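Local coordinates for protein glycosyl hydrolase, BNR repeat (Ralstonia eutropha, PDB 3B7F) that probably acts as a hydrolase, being a putative glycosyl hydrolase with BNR repeats built as a seven-bladed beta-propeller, at residues W119-H124 with H180-D185; G311-Y316 with A337-K342; G363-S368 with P383-V388. All blocks are in the same frame, centred on the assembly; numbering follows the deposited sequence.

All three contacts join neighbouring parts of the seven-bladed propeller, and their order along the chain is serial. Contact 1 pairs the first strands of two successive blades, its centre about 10 Å from the centre of the chain, and carries an ethanediol probably taken from the crystallisation liquor. Contacts 2 and 3 lie on the opposite side of that centre, about 27 Å and 22 Å from contact 1 (centre to centre). With centres about 12 Å apart, contacts 2 and 3 touch through K342, whose NZ is hydrogen-bonded to H384 NE2 (2.9 Å). The ethanediol is thus bound across the chain's centre from the other two contacts.

Contact 1 (W119-H124 with H180-D185); sequences WLTPGH and HSILVD. With EDO (1,2-ethanediol), chain K.
W119 to P122 and H180 to V184 run almost parallel, their N-to-C directions 11° apart and their axes 7.1 Å from each other at the closest point. No backbone-to-backbone hydrogen bond spans the gap, as expected for the first strands of adjacent blades in a beta-propeller; side chains make the join. W119 lays the face of its indole over the other strand's backbone, with S181 N 3.3 Å above the ring plane and over its centre. The torsion that sets CG anti to the backbone N of W119 (chi1 -170°) turns the ring across the gap in this way. T121 OG1 donates to I182 O over 2.6 Å, approaching at a tilt from the carbonyl plane; lying at the ring edge in the indole plane, it also accepts a weak bond from W119 NE1. A water accepts from W119 NE1 at 3.3 Å and donates to I182 O, so this carbonyl is gripped twice. Further along, V184 packs CG1 against H124 CB at 4.0 Å, while Y132 of the strand next to 116-122 touches both I182 and V184. The H124 ring brings CD2 to D185 O at 3.2 Å, near the ring plane; its NE2 is hydrogen-bonded to P186 O. Ethanediol takes the backbone amide, V184 N donating to its O2 over 2.8 Å in a nearly straight bond of 167°.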
# COMPACT_ATOMS: atom_id res chain seq x y z
N TRP A 119 1.59 5.12 6.24
CA TRP A 119 0.52 5.00 5.25
C TRP A 119 -0.51 6.09 5.40
O TRP A 119 -0.90 6.38 6.50
CB TRP A 119 -0.18 3.68 5.52
CG TRP A 119 -1.14 3.26 4.49
CD1 TRP A 119 -2.41 3.73 4.27
CD2 TRP A 119 -0.94 2.21 3.56
NE1 TRP A 119 -2.98 3.05 3.22
CE2 TRP A 119 -2.10 2.10 2.78
CE3 TRP A 119 0.13 1.35 3.30
CZ2 TRP A 119 -2.23 1.17 1.77
CZ3 TRP A 119 -0.01 0.41 2.32
CH2 TRP A 119 -1.19 0.33 1.55
N LEU A 120 -1.03 6.59 4.28
CA LEU A 120 -2.04 7.65 4.22
C LEU A 120 -3.19 7.16 3.35
O LEU A 120 -2.97 6.66 2.24
CB LEU A 120 -1.44 8.93 3.61
CG LEU A 120 -0.39 9.72 4.40
CD1 LEU A 120 0.29 10.71 3.45
CD2 LEU A 120 -1.01 10.40 5.61
N THR A 121 -4.41 7.32 3.85
CA THR A 121 -5.64 6.92 3.13
C THR A 121 -6.63 8.08 3.12
O THR A 121 -6.93 8.61 4.19
CB THR A 121 -6.32 5.73 3.82
OG1 THR A 121 -5.45 4.61 3.72
CG2 THR A 121 -7.60 5.36 3.15
N PRO A 122 -7.14 8.47 1.94
CA PRO A 122 -8.13 9.51 1.94
C PRO A 122 -9.48 8.89 2.30
O PRO A 122 -9.78 7.73 1.95
CB PRO A 122 -8.09 10.04 0.49
CG PRO A 122 -7.44 9.01 -0.30
CD PRO A 122 -6.89 7.97 0.57
N GLY A 123 -10.29 9.65 3.03
CA GLY A 123 -11.59 9.20 3.44
C GLY A 123 -12.64 9.08 2.36
O GLY A 123 -12.36 9.22 1.17
N HIS A 124 -13.85 8.83 2.83
CA HIS A 124 -15.04 8.64 2.03
C HIS A 124 -15.42 9.93 1.28
O HIS A 124 -15.11 11.03 1.73
CB HIS A 124 -16.18 8.20 2.97
CG HIS A 124 -17.37 7.64 2.26
ND1 HIS A 124 -18.49 8.38 1.97
CD2 HIS A 124 -17.61 6.40 1.78
CE1 HIS A 124 -19.36 7.63 1.32
NE2 HIS A 124 -18.86 6.42 1.20
N HIS A 180 -0.72 -0.42 8.24
CA HIS A 180 -0.81 -0.17 6.82
C HIS A 180 -2.19 -0.57 6.33
O HIS A 180 -3.06 -0.87 7.15
CB HIS A 180 0.32 -0.94 6.11
CG HIS A 180 0.30 -2.42 6.34
ND1 HIS A 180 -0.57 -3.26 5.69
CD2 HIS A 180 1.09 -3.21 7.11
CE1 HIS A 180 -0.36 -4.50 6.09
NE2 HIS A 180 0.66 -4.51 6.94
N SER A 181 -2.38 -0.54 5.02
CA SER A 181 -3.59 -0.99 4.37
C SER A 181 -4.89 -0.51 5.04
O SER A 181 -5.77 -1.31 5.33
CB SER A 181 -3.55 -2.52 4.30
OG SER A 181 -2.38 -2.95 3.65
N ILE A 182 -4.96 0.80 5.27
CA ILE A 182 -6.12 1.44 5.85
C ILE A 182 -7.10 1.65 4.68
O ILE A 182 -6.82 2.36 3.70
CB ILE A 182 -5.79 2.75 6.59
CG1 ILE A 182 -4.81 2.49 7.73
CG2 ILE A 182 -7.08 3.39 7.16
CD1 ILE A 182 -4.17 3.77 8.30
N LEU A 183 -8.24 1.00 4.80
CA LEU A 183 -9.25 0.95 3.78
C LEU A 183 -10.57 1.52 4.32
O LEU A 183 -11.02 1.07 5.36
CB LEU A 183 -9.44 -0.51 3.41
CG LEU A 183 -8.48 -1.30 2.50
CD1 LEU A 183 -7.06 -0.81 2.47
CD2 LEU A 183 -8.61 -2.82 2.80
N VAL A 184 -11.15 2.49 3.62
CA VAL A 184 -12.45 3.08 3.95
C VAL A 184 -13.45 2.58 2.90
O VAL A 184 -13.28 2.85 1.72
CB VAL A 184 -12.40 4.62 3.91
CG1 VAL A 184 -13.82 5.25 4.23
CG2 VAL A 184 -11.29 5.13 4.85
N ASP A 185 -14.48 1.86 3.33
CA ASP A 185 -15.46 1.27 2.40
C ASP A 185 -16.16 2.36 1.56
O ASP A 185 -16.67 3.31 2.13
CB ASP A 185 -16.49 0.45 3.21
CG ASP A 185 -17.28 -0.54 2.37
OD1 ASP A 185 -17.79 -0.18 1.30
OD2 ASP A 185 -17.42 -1.68 2.83
C1 EDO K . -9.03 2.37 -0.82
O1 EDO K . -9.40 1.00 -0.49
C2 EDO K . -8.88 3.24 0.44
O2 EDO K . -10.11 3.33 1.19
O HOH W 1 -5.51 2.36 1.22

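Contact 2 (G311-Y316 with A337-K342)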
# COMPACT_ATOMS: atom_id res chain seq x y z
N GLY A 311 16.51 -13.97 -8.83
CA GLY A 311 17.27 -13.37 -9.91
C GLY A 311 16.54 -13.12 -11.19
O GLY A 311 17.11 -12.57 -12.10
N LYS A 312 15.27 -13.54 -11.27
CA LYS A 312 14.48 -13.46 -12.50
C LYS A 312 13.20 -12.71 -12.23
O LYS A 312 12.16 -13.34 -12.03
CB LYS A 312 14.21 -14.87 -13.03
CG LYS A 312 15.51 -15.57 -13.43
CD LYS A 312 15.28 -16.90 -14.07
CE LYS A 312 16.63 -17.52 -14.49
NZ LYS A 312 16.49 -18.94 -14.99
N PRO A 313 13.26 -11.36 -12.27
CA PRO A 313 12.08 -10.57 -11.84
C PRO A 313 10.86 -10.71 -12.73
O PRO A 313 10.98 -10.85 -13.95
CB PRO A 313 12.60 -9.13 -11.88
CG PRO A 313 13.73 -9.14 -12.85
CD PRO A 313 14.36 -10.48 -12.71
N ALA A 314 9.70 -10.69 -12.10
CA ALA A 314 8.45 -10.79 -12.81
C ALA A 314 7.31 -10.35 -11.92
O ALA A 314 7.34 -10.51 -10.71
CB ALA A 314 8.21 -12.27 -13.33
N VAL A 315 6.31 -9.79 -12.57
CA VAL A 315 5.03 -9.50 -11.98
C VAL A 315 4.19 -10.72 -12.36
O VAL A 315 4.43 -11.34 -13.41
CB VAL A 315 4.41 -8.19 -12.59
CG1 VAL A 315 2.91 -8.09 -12.36
CG2 VAL A 315 5.14 -6.96 -12.10
N TYR A 316 3.22 -11.10 -11.53
CA TYR A 316 2.28 -12.16 -11.92
C TYR A 316 0.92 -11.54 -11.91
O TYR A 316 0.60 -10.77 -11.01
CB TYR A 316 2.33 -13.42 -11.02
CG TYR A 316 3.38 -14.41 -11.47
CD1 TYR A 316 4.73 -14.14 -11.30
CD2 TYR A 316 3.03 -15.60 -12.11
CE1 TYR A 316 5.70 -14.99 -11.72
CE2 TYR A 316 3.99 -16.47 -12.53
CZ TYR A 316 5.33 -16.16 -12.32
OH TYR A 316 6.32 -17.02 -12.72
N ALA A 337 19.25 -10.44 -11.88
CA ALA A 337 18.57 -9.18 -11.57
C ALA A 337 17.76 -9.39 -10.28
O ALA A 337 16.66 -9.97 -10.30
CB ALA A 337 17.72 -8.77 -12.70
N TRP A 338 18.32 -8.91 -9.17
CA TRP A 338 17.82 -9.17 -7.82
C TRP A 338 17.06 -7.96 -7.34
O TRP A 338 17.54 -7.15 -6.55
CB TRP A 338 18.97 -9.57 -6.90
CG TRP A 338 19.76 -10.63 -7.51
CD1 TRP A 338 20.79 -10.47 -8.39
CD2 TRP A 338 19.61 -12.02 -7.33
NE1 TRP A 338 21.28 -11.66 -8.78
CE2 TRP A 338 20.56 -12.64 -8.16
CE3 TRP A 338 18.77 -12.80 -6.56
CZ2 TRP A 338 20.68 -14.01 -8.24
CZ3 TRP A 338 18.89 -14.16 -6.63
CH2 TRP A 338 19.84 -14.76 -7.46
N LEU A 339 15.81 -7.91 -7.82
CA LEU A 339 14.88 -6.83 -7.57
C LEU A 339 13.95 -7.05 -6.38
O LEU A 339 13.31 -8.09 -6.25
CB LEU A 339 14.06 -6.54 -8.84
CG LEU A 339 14.67 -5.66 -9.95
CD1 LEU A 339 16.02 -6.05 -10.38
CD2 LEU A 339 13.72 -5.62 -11.18
N THR A 340 13.88 -6.02 -5.54
CA THR A 340 12.98 -5.97 -4.40
C THR A 340 11.93 -4.90 -4.70
O THR A 340 12.26 -3.81 -5.12
CB THR A 340 13.77 -5.69 -3.11
OG1 THR A 340 14.75 -6.73 -2.96
CG2 THR A 340 12.86 -5.62 -1.88
N VAL A 341 10.66 -5.25 -4.53
CA VAL A 341 9.53 -4.32 -4.74
C VAL A 341 8.76 -4.33 -3.41
O VAL A 341 8.26 -5.36 -2.99
CB VAL A 341 8.68 -4.74 -5.96
CG1 VAL A 341 7.40 -3.82 -6.16
CG2 VAL A 341 9.54 -4.71 -7.20
N LYS A 342 8.74 -3.18 -2.72
CA LYS A 342 8.11 -3.06 -1.40
C LYS A 342 6.58 -2.93 -1.55
O LYS A 342 6.06 -2.79 -2.68
CB LYS A 342 8.75 -1.90 -0.61
CG LYS A 342 10.16 -2.16 -0.02
CD LYS A 342 10.75 -0.83 0.46
CE LYS A 342 11.63 -0.90 1.71
NZ LYS A 342 12.80 -1.75 1.63
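The first torsion of W338 (chi1 -50°) sets CG anti to its carbonyl carbon, and from there the indole doubles back so that its six-membered ring lies flat against G311. G311 CA stands 3.5 Å from the centroid of that ring and only 3° off its normal, the geometry of a CH-pi contact over the face. Having no side chain, G311 lets the ring approach its backbone closely, and G311 N comes within 3.2 Å of W338 CZ3. In L339 the CD2 branch, carried by a first torsion that puts CG beside the backbone N, reaches P313 CB at 3.8 Å, the two side chains lying askew. In the propeller, 311-316 leads into strand 315-318, the third of its blade, whereas 337-342 belongs to the loop that passes from the outermost strand of that blade, 326-328, to the first strand of the next, 346-348. The loop is tied back by one backbone bond, A337 N to G311 O at 3.0 Å, with an N-H...O angle of 160°. P313 fits beside it, its CD 3.8 Å from A337 CB and 3.4 Å from A337 O. W338 is exposed to solvent, and its NE1 is hydrogen-bonded to the side-chain OE1 of Q336, two residues earlier in the same loop.

Contact 3 (G363-S368 with P383-V388)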
# COMPACT_ATOMS: atom_id res chain seq x y z
N GLY A 363 16.12 1.64 -7.29
CA GLY A 363 15.81 2.92 -7.88
C GLY A 363 15.28 3.01 -9.28
O GLY A 363 15.41 4.05 -9.90
N GLU A 364 14.67 1.94 -9.77
CA GLU A 364 14.07 1.88 -11.10
C GLU A 364 12.56 1.97 -10.99
O GLU A 364 11.98 1.44 -10.05
CB GLU A 364 14.44 0.58 -11.80
CG GLU A 364 15.91 0.49 -12.26
CD GLU A 364 16.25 -0.85 -12.89
OE1 GLU A 364 15.73 -1.89 -12.46
OE2 GLU A 364 17.08 -0.90 -13.79
N ILE A 365 11.93 2.66 -11.94
CA ILE A 365 10.49 2.71 -12.07
C ILE A 365 10.22 2.03 -13.39
O ILE A 365 10.74 2.49 -14.42
CB ILE A 365 9.88 4.11 -12.13
CG1 ILE A 365 10.10 4.85 -10.82
CG2 ILE A 365 8.37 3.95 -12.37
CD1 ILE A 365 9.13 4.43 -9.69
N TRP A 366 9.48 0.91 -13.33
CA TRP A 366 9.07 0.13 -14.51
C TRP A 366 7.61 0.39 -14.78
O TRP A 366 6.82 0.43 -13.85
CB TRP A 366 9.32 -1.35 -14.32
CG TRP A 366 10.80 -1.65 -14.27
CD1 TRP A 366 11.59 -1.59 -13.18
CD2 TRP A 366 11.62 -2.08 -15.35
NE1 TRP A 366 12.86 -1.96 -13.50
CE2 TRP A 366 12.91 -2.27 -14.83
CE3 TRP A 366 11.39 -2.31 -16.71
CZ2 TRP A 366 14.00 -2.67 -15.65
CZ3 TRP A 366 12.45 -2.73 -17.51
CH2 TRP A 366 13.74 -2.91 -16.98
N ALA A 367 7.25 0.60 -16.05
CA ALA A 367 5.87 0.97 -16.44
C ALA A 367 5.33 0.06 -17.53
O ALA A 367 6.07 -0.37 -18.38
CB ALA A 367 5.80 2.41 -16.91
N SER A 368 4.05 -0.27 -17.42
CA SER A 368 3.32 -1.00 -18.43
C SER A 368 2.08 -0.20 -18.77
O SER A 368 1.43 0.30 -17.86
CB SER A 368 2.88 -2.35 -17.91
OG SER A 368 2.09 -2.98 -18.88
N PRO A 383 16.95 7.18 -5.57
CA PRO A 383 17.24 6.52 -4.32
C PRO A 383 16.24 5.41 -4.04
O PRO A 383 15.22 5.34 -4.70
CB PRO A 383 17.10 7.65 -3.30
CG PRO A 383 17.35 8.91 -4.12
CD PRO A 383 16.60 8.60 -5.35
N HIS A 384 16.57 4.54 -3.09
CA HIS A 384 15.73 3.42 -2.63
C HIS A 384 14.24 3.79 -2.58
O HIS A 384 13.84 4.62 -1.77
CB HIS A 384 16.28 3.05 -1.23
CG HIS A 384 15.59 1.91 -0.53
ND1 HIS A 384 16.23 0.73 -0.24
CD2 HIS A 384 14.34 1.80 -0.02
CE1 HIS A 384 15.39 -0.07 0.40
NE2 HIS A 384 14.24 0.55 0.54
N ILE A 385 13.41 3.14 -3.41
CA ILE A 385 11.97 3.44 -3.50
C ILE A 385 11.09 2.67 -2.49
O ILE A 385 11.09 1.43 -2.43
CB ILE A 385 11.45 3.21 -4.97
CG1 ILE A 385 12.20 4.10 -5.98
CG2 ILE A 385 9.95 3.47 -5.05
CD1 ILE A 385 12.13 3.61 -7.52
N TYR A 386 10.36 3.45 -1.70
CA TYR A 386 9.37 2.97 -0.70
C TYR A 386 7.96 2.84 -1.31
O TYR A 386 7.30 1.82 -1.11
CB TYR A 386 9.29 3.88 0.54
CG TYR A 386 10.45 3.79 1.50
CD1 TYR A 386 10.75 2.60 2.14
CD2 TYR A 386 11.22 4.89 1.82
CE1 TYR A 386 11.82 2.50 3.03
CE2 TYR A 386 12.29 4.80 2.74
CZ TYR A 386 12.59 3.59 3.33
OH TYR A 386 13.62 3.43 4.24
N ALA A 387 7.53 3.83 -2.09
CA ALA A 387 6.19 3.87 -2.64
C ALA A 387 6.09 4.51 -4.01
O ALA A 387 6.83 5.43 -4.32
CB ALA A 387 5.26 4.63 -1.67
N VAL A 388 5.13 4.01 -4.80
CA VAL A 388 4.81 4.52 -6.12
C VAL A 388 3.30 4.50 -6.13
O VAL A 388 2.71 3.50 -5.78
CB VAL A 388 5.39 3.69 -7.27
CG1 VAL A 388 5.02 4.33 -8.61
CG2 VAL A 388 6.91 3.55 -7.14
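I365 and I385 meet through their CD1 methyls, 3.8 Å apart, with the two side chains crossing at about a right angle. Their conformations differ: I365 is folded at its second torsion (chi2 -79°), which swings CD1 out across the gap, whereas I385 is extended (chi2 160°) and drives its own CD1 further, to 3.3 Å from E364 O and 3.7 Å from G363 C. V388 completes the group, its CG2 meeting I365 CD1 tip to tip at 3.5 Å, tighter than usual for two methyls. I385 and V388 can both face I365 although three residues apart because Y386 and A387 form a classic beta bulge, both opposite A28. This bulge sits in strand 385-391, the C-terminal strand that completes the sheet of N-terminal strands 24-29, 32-38 and 45-51, the velcro-like closure of the propeller; L25 and V27 of strand 24-29 also pack against I365. Since no hydrogen bond crosses between the segments, the contact is held by dispersion and by the fit of buried methyls to one another and to the backbone at G363 and E364, with no polar bond to direct it.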